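Putative lipoprotein (Clostridium perfringens ATCC 13124, PDB 4R7R) is of unknown function but, as a putative lipoprotein of the DUF4883 family with an alpha-beta fold, may bind lipid. Local coordinates at residues A[7-10]-A[11-15]; A[27-30]-A[31-34]; A[115-118]-A[119-123]. One frame throughout, in Å; residues are numbered along the deposited sequence.

Contact 1 (A[7-10]-A[11-15]); sequences LNYH and TKNLS
The phenol ring of Tyr-9 has Asn-13 ND2 over one face, 3.6 Å from Tyr-9 CE1, the amide plane turned 75° from the ring. Water 1 lies over the same face, likewise offset toward the rim, and reaches past the ring to donate to Tyr-9 O at 2.7 Å and, weakly, to Asn-13 OD1. At the ring's edge is ND1 of His-10, while Tyr-9 CD1 in turn sits over a face of the imidazole. Water 2, in the imidazole plane, bonds to His-10 ND1 at 2.7 Å and accepts from Asn-13 ND2 at 3.0 Å, so both ends of the Asn-13 amide are tied back by solvent. These residues form the first two turns of helix 9-17. Asn-8 occupies the N-cap, yet its side chain forms no cap: with CG between the backbone N and the carbonyl carbon (chi1 64°), ND2 runs near Lys-12 CE and bonds to a glycerol. Asn-8 O takes an almost straight bond from Lys-12 N at 3.1 Å, and Leu-14 N donates to His-10 O at 3.0 Å. The Asp-103 carboxylate serves the helix start instead, bonding to His-10 N and Thr-11 OG1.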
# COMPACT_ATOMS: atom_id res chain seq x y z
N LEU A 7 11.13 4.23 10.39
CA LEU A 7 10.25 4.77 9.37
C LEU A 7 9.42 3.65 8.77
O LEU A 7 8.44 3.90 8.07
CB LEU A 7 11.06 5.48 8.29
CG LEU A 7 11.97 6.57 8.87
CD1 LEU A 7 12.93 7.06 7.82
CD2 LEU A 7 11.13 7.71 9.38
N ASN A 8 9.79 2.40 9.07
CA ASN A 8 9.11 1.25 8.48
C ASN A 8 8.28 0.41 9.45
O ASN A 8 7.97 -0.74 9.15
CB ASN A 8 10.13 0.35 7.82
CG ASN A 8 11.08 -0.25 8.81
OD1 ASN A 8 11.33 0.34 9.87
ND2 ASN A 8 11.62 -1.42 8.50
N TYR A 9 7.94 0.99 10.61
CA TYR A 9 7.23 0.27 11.66
C TYR A 9 6.05 -0.57 11.16
O TYR A 9 5.98 -1.77 11.45
CB TYR A 9 6.73 1.26 12.73
CG TYR A 9 6.00 0.60 13.89
CD1 TYR A 9 4.60 0.50 13.91
CD2 TYR A 9 6.71 0.08 14.98
CE1 TYR A 9 3.94 -0.10 14.98
CE2 TYR A 9 6.05 -0.52 16.06
CZ TYR A 9 4.67 -0.60 16.05
OH TYR A 9 4.03 -1.20 17.09
N HIS A 10 5.13 0.05 10.42
CA HIS A 10 3.88 -0.63 10.09
C HIS A 10 4.08 -1.64 8.98
O HIS A 10 3.36 -2.64 8.90
CB HIS A 10 2.79 0.36 9.68
CG HIS A 10 2.21 1.15 10.81
ND1 HIS A 10 1.74 0.56 11.96
CD2 HIS A 10 2.02 2.48 10.96
CE1 HIS A 10 1.28 1.50 12.77
NE2 HIS A 10 1.44 2.68 12.19
N THR A 11 5.04 -1.38 8.10
CA THR A 11 5.31 -2.28 6.98
C THR A 11 5.93 -3.60 7.45
O THR A 11 5.59 -4.66 6.95
CB THR A 11 6.25 -1.62 5.95
OG1 THR A 11 5.69 -0.36 5.55
CG2 THR A 11 6.45 -2.52 4.74
N LYS A 12 6.82 -3.50 8.42
CA LYS A 12 7.42 -4.67 9.04
C LYS A 12 6.33 -5.56 9.68
O LYS A 12 6.38 -6.79 9.57
CB LYS A 12 8.46 -4.23 10.07
CG LYS A 12 8.85 -5.27 11.10
CD LYS A 12 10.10 -4.84 11.84
CE LYS A 12 11.20 -4.47 10.85
NZ LYS A 12 12.56 -4.53 11.47
N ASN A 13 5.35 -4.94 10.31
CA ASN A 13 4.26 -5.69 10.92
C ASN A 13 3.36 -6.33 9.88
O ASN A 13 2.93 -7.47 10.03
CB ASN A 13 3.44 -4.80 11.85
CG ASN A 13 4.15 -4.54 13.16
OD1 ASN A 13 5.07 -5.28 13.53
ND2 ASN A 13 3.75 -3.49 13.86
N LEU A 14 3.08 -5.60 8.81
CA LEU A 14 2.26 -6.14 7.75
C LEU A 14 3.01 -7.30 7.11
O LEU A 14 2.44 -8.37 6.87
CB LEU A 14 1.92 -5.07 6.71
CG LEU A 14 1.14 -5.61 5.52
CD1 LEU A 14 -0.20 -6.15 6.00
CD2 LEU A 14 0.95 -4.54 4.46
N SER A 15 4.29 -7.07 6.86
CA SER A 15 5.16 -8.04 6.21
C SER A 15 5.18 -9.37 6.94
O SER A 15 5.16 -10.43 6.30
CB SER A 15 6.58 -7.48 6.09
OG SER A 15 7.47 -8.43 5.55
O HOH W 1 7.24 -3.14 13.46
O HOH W 2 1.39 -1.96 12.78

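Contact 2 (A[27-30]-A[31-34]); sequences LLDM and NIYS
Asp-29 is gripped by residues 31-34 through both its backbone and its carboxylate. Its N-H donates almost straight to Ser-34 O at 2.9 Å, and its carbonyl oxygen accepts from Tyr-33 N at 2.7 Å, the donor standing 28° out of the carbonyl plane. The carboxylate closes an Asx turn: OD1, swung over the bend with CG anti to the backbone N (chi1 -170°), accepts Asn-31 N at 2.9 Å, nearly in line with its C-O bond, and more weakly Ile-32 N at 3.5 Å. A single oxygen thus takes up the N-H of Asn-31 and, weakly, that of Ile-32, and its negative charge probably strengthens the grip. The arrangement is a beta-hairpin, in which residues 30-33 turn the chain from strand 24-29 into the antiparallel strand 35-37; Tyr-33, with positive phi, adopts the left-handed helical conformation that lets it close the loop. Met-30 O receives Lys-67 NZ, and the Met-30 backbone pairs with Leu-69 on the other side. Met-30, a selenomethionine, bends its chain back beside the phenol in an oblique Met-aromatic contact, SE lying 4.7 Å from the centroid of the Tyr-33 ring and CE 3.6 Å from Tyr-33 OH. Over one face of that ring lies Asp-29 O, toward the rim. Leu-28 adds an apolar contact, its CD2 4.3 Å from Tyr-33 CD1, oblique to the ring.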
# COMPACT_ATOMS: atom_id res chain seq x y z
N LEU A 27 -9.89 -2.59 -3.64
CA LEU A 27 -9.47 -1.32 -4.19
C LEU A 27 -10.63 -0.32 -4.19
O LEU A 27 -11.74 -0.66 -4.61
CB LEU A 27 -8.93 -1.49 -5.61
CG LEU A 27 -7.67 -2.32 -5.83
CD1 LEU A 27 -7.19 -2.15 -7.26
CD2 LEU A 27 -6.59 -1.89 -4.86
N LEU A 28 -10.36 0.89 -3.73
CA LEU A 28 -11.32 1.98 -3.79
C LEU A 28 -10.80 3.15 -4.64
O LEU A 28 -9.74 3.71 -4.36
CB LEU A 28 -11.64 2.47 -2.37
CG LEU A 28 -12.67 3.60 -2.28
CD1 LEU A 28 -14.02 3.07 -2.71
CD2 LEU A 28 -12.74 4.16 -0.88
N ASP A 29 -11.56 3.52 -5.68
CA ASP A 29 -11.26 4.71 -6.50
C ASP A 29 -11.68 5.97 -5.73
O ASP A 29 -12.85 6.13 -5.39
CB ASP A 29 -11.99 4.60 -7.86
CG ASP A 29 -11.55 5.66 -8.88
OD1 ASP A 29 -11.36 6.84 -8.50
OD2 ASP A 29 -11.41 5.33 -10.09
N MSE A 30 -10.73 6.85 -5.43
CA MSE A 30 -11.03 8.02 -4.59
C MSE A 30 -11.68 9.18 -5.35
O MSE A 30 -12.02 10.20 -4.76
CB MSE A 30 -9.76 8.52 -3.89
CG MSE A 30 -9.27 7.61 -2.78
SE MSE A 30 -10.70 7.11 -1.56
CE MSE A 30 -10.55 8.62 -0.33
N ASN A 31 -11.88 9.02 -6.65
CA ASN A 31 -12.51 10.05 -7.46
C ASN A 31 -14.00 9.76 -7.65
O ASN A 31 -14.82 10.67 -7.72
CB ASN A 31 -11.78 10.17 -8.80
CG ASN A 31 -12.50 11.09 -9.78
OD1 ASN A 31 -13.49 10.68 -10.41
ND2 ASN A 31 -12.01 12.31 -9.93
N ILE A 32 -14.33 8.47 -7.71
CA ILE A 32 -15.68 7.98 -8.02
C ILE A 32 -16.29 7.23 -6.84
O ILE A 32 -17.51 7.10 -6.72
CB ILE A 32 -15.63 7.06 -9.26
CG1 ILE A 32 -14.91 7.77 -10.41
CG2 ILE A 32 -17.02 6.61 -9.68
CD1 ILE A 32 -14.89 7.00 -11.72
N TYR A 33 -15.41 6.73 -5.98
CA TYR A 33 -15.78 5.98 -4.77
C TYR A 33 -16.46 4.67 -5.13
O TYR A 33 -17.30 4.15 -4.41
CB TYR A 33 -16.62 6.86 -3.84
CG TYR A 33 -15.74 7.91 -3.19
CD1 TYR A 33 -15.07 7.64 -1.99
CD2 TYR A 33 -15.53 9.14 -3.81
CE1 TYR A 33 -14.24 8.59 -1.40
CE2 TYR A 33 -14.69 10.09 -3.23
CZ TYR A 33 -14.05 9.81 -2.03
OH TYR A 33 -13.23 10.76 -1.45
N SER A 34 -16.03 4.13 -6.27
CA SER A 34 -16.36 2.78 -6.67
C SER A 34 -15.31 1.80 -6.15
O SER A 34 -14.12 2.13 -6.06
CB SER A 34 -16.46 2.70 -8.20
OG SER A 34 -15.31 3.25 -8.81

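Contact 3 (A[115-118]-A[119-123]); sequences KLEP and FCQYV
Glu-117 and Gln-121, one helical turn apart, run side by side in the same direction. Both chains are extended beyond CG, but they leave the helix differently: CG of Glu-117 is anti to its own backbone N (chi1 -178°), whereas that of Gln-121 is anti to the carbonyl carbon (chi1 -76°). The two departures converge, bringing Glu-117 OE2 to 3.7 Å from Gln-121 NE2 with carboxylate and amide planes 49° apart, a proximity that stops short of a hydrogen bond. Phe-119 CB lies 3.3 Å from Lys-115 O and 3.4 Å from Leu-116 O. From there the phenyl swings toward the later part of the helix, with Leu-116 O at its edge and Val-123 CG2 over one face. Cys-120 directs SG back to the preceding turn, 3.3 Å from Leu-116 O. Beneath these side chains the helical bonds include Cys-120 N to Leu-116 O at 2.9 Å and Tyr-122 N to Pro-118 O at 3.1 Å. With Lys-115 at the N-cap, Pro-118 stands in the first turn, where a missing N-H costs the helix no bond. Lys-115 NZ forms a salt bridge with Asp-89, and Tyr-122 OH bonds to Asp-42. Helix 116-125 lies against the sheet, Leu-116 meeting Ile-72, Ile-83 and Ile-85 and Cys-120 meeting Tyr-70 and Ile-72, while Leu-116 and Phe-119 also pack on Ile-45 of helix 45-52.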
# COMPACT_ATOMS: atom_id res chain seq x y z
N LYS A 115 4.77 -1.40 -9.15
CA LYS A 115 4.30 -0.02 -8.91
C LYS A 115 2.78 -0.03 -8.67
O LYS A 115 2.04 -0.66 -9.43
CB LYS A 115 4.62 0.90 -10.10
CG LYS A 115 6.10 1.07 -10.42
CD LYS A 115 6.81 1.96 -9.41
CE LYS A 115 8.12 2.50 -10.00
NZ LYS A 115 7.94 3.70 -10.88
N LEU A 116 2.31 0.67 -7.65
CA LEU A 116 0.92 0.53 -7.22
C LEU A 116 -0.10 1.39 -7.99
O LEU A 116 -1.22 0.92 -8.23
CB LEU A 116 0.80 0.82 -5.73
CG LEU A 116 1.40 -0.30 -4.88
CD1 LEU A 116 1.10 -0.10 -3.39
CD2 LEU A 116 0.94 -1.67 -5.38
N GLU A 117 0.25 2.62 -8.35
CA GLU A 117 -0.68 3.43 -9.15
C GLU A 117 -1.03 2.77 -10.51
O GLU A 117 -2.21 2.71 -10.88
CB GLU A 117 -0.14 4.86 -9.37
CG GLU A 117 -1.13 5.75 -10.16
CD GLU A 117 -0.61 7.15 -10.50
OE1 GLU A 117 0.50 7.54 -10.06
OE2 GLU A 117 -1.34 7.88 -11.23
N PRO A 118 -0.03 2.26 -11.27
CA PRO A 118 -0.47 1.62 -12.52
C PRO A 118 -1.13 0.26 -12.28
O PRO A 118 -1.94 -0.17 -13.11
CB PRO A 118 0.83 1.46 -13.32
CG PRO A 118 1.91 1.46 -12.30
CD PRO A 118 1.44 2.38 -11.20
N PHE A 119 -0.80 -0.38 -11.17
CA PHE A 119 -1.50 -1.59 -10.75
C PHE A 119 -3.00 -1.34 -10.51
O PHE A 119 -3.85 -2.14 -10.94
CB PHE A 119 -0.88 -2.19 -9.48
CG PHE A 119 -1.64 -3.37 -8.95
CD1 PHE A 119 -1.45 -4.64 -9.51
CD2 PHE A 119 -2.57 -3.22 -7.92
CE1 PHE A 119 -2.17 -5.73 -9.06
CE2 PHE A 119 -3.29 -4.31 -7.46
CZ PHE A 119 -3.09 -5.57 -8.03
N CYS A 120 -3.33 -0.26 -9.81
CA CYS A 120 -4.71 0.03 -9.49
C CYS A 120 -5.52 0.34 -10.75
O CYS A 120 -6.67 -0.10 -10.87
CB CYS A 120 -4.80 1.19 -8.50
SG CYS A 120 -4.22 0.74 -6.83
N GLN A 121 -4.93 1.07 -11.69
CA GLN A 121 -5.64 1.41 -12.93
C GLN A 121 -5.91 0.15 -13.72
O GLN A 121 -6.96 0.01 -14.34
CB GLN A 121 -4.84 2.41 -13.78
CG GLN A 121 -4.89 3.84 -13.25
CD GLN A 121 -4.13 4.83 -14.11
OE1 GLN A 121 -4.27 4.85 -15.34
NE2 GLN A 121 -3.31 5.66 -13.47
N TYR A 122 -4.97 -0.78 -13.65
CA TYR A 122 -5.07 -2.06 -14.34
C TYR A 122 -6.18 -2.95 -13.77
O TYR A 122 -6.93 -3.56 -14.55
CB TYR A 122 -3.71 -2.78 -14.28
CG TYR A 122 -3.81 -4.28 -14.36
CD1 TYR A 122 -3.99 -4.93 -15.58
CD2 TYR A 122 -3.70 -5.06 -13.22
CE1 TYR A 122 -4.07 -6.30 -15.64
CE2 TYR A 122 -3.78 -6.43 -13.27
CZ TYR A 122 -3.96 -7.05 -14.48
OH TYR A 122 -4.05 -8.43 -14.51
N VAL A 123 -6.30 -3.04 -12.44
CA VAL A 123 -7.36 -3.87 -11.86
C VAL A 123 -8.73 -3.37 -12.27
O VAL A 123 -9.60 -4.16 -12.65
CB VAL A 123 -7.29 -3.92 -10.33
CG1 VAL A 123 -8.56 -4.58 -9.78
CG2 VAL A 123 -6.05 -4.66 -9.86

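Along the chain the contacts come in series: helix 9-17 is followed by strand 24-29, and helix 116-125 comes near the C-terminus. Contact 1 lies across the chain's centre from the other two, its centre about 25 Å from that of contact 2 and about 22 Å from that of contact 3, without touching either. Contacts 2 and 3, with centres about 13 Å apart, do meet: Leu-27 CD1 packs 3.5 Å from Val-123 CB. The antiparallel sheet links all three. Contact 2 forms its hairpin end at strands 24-29 and 35-37, and both helices touch strand 80-85, through Tyr-81 near contact 1 and Ile-83 and Ile-85 near contact 3, so the two chain ends pack on one sheet.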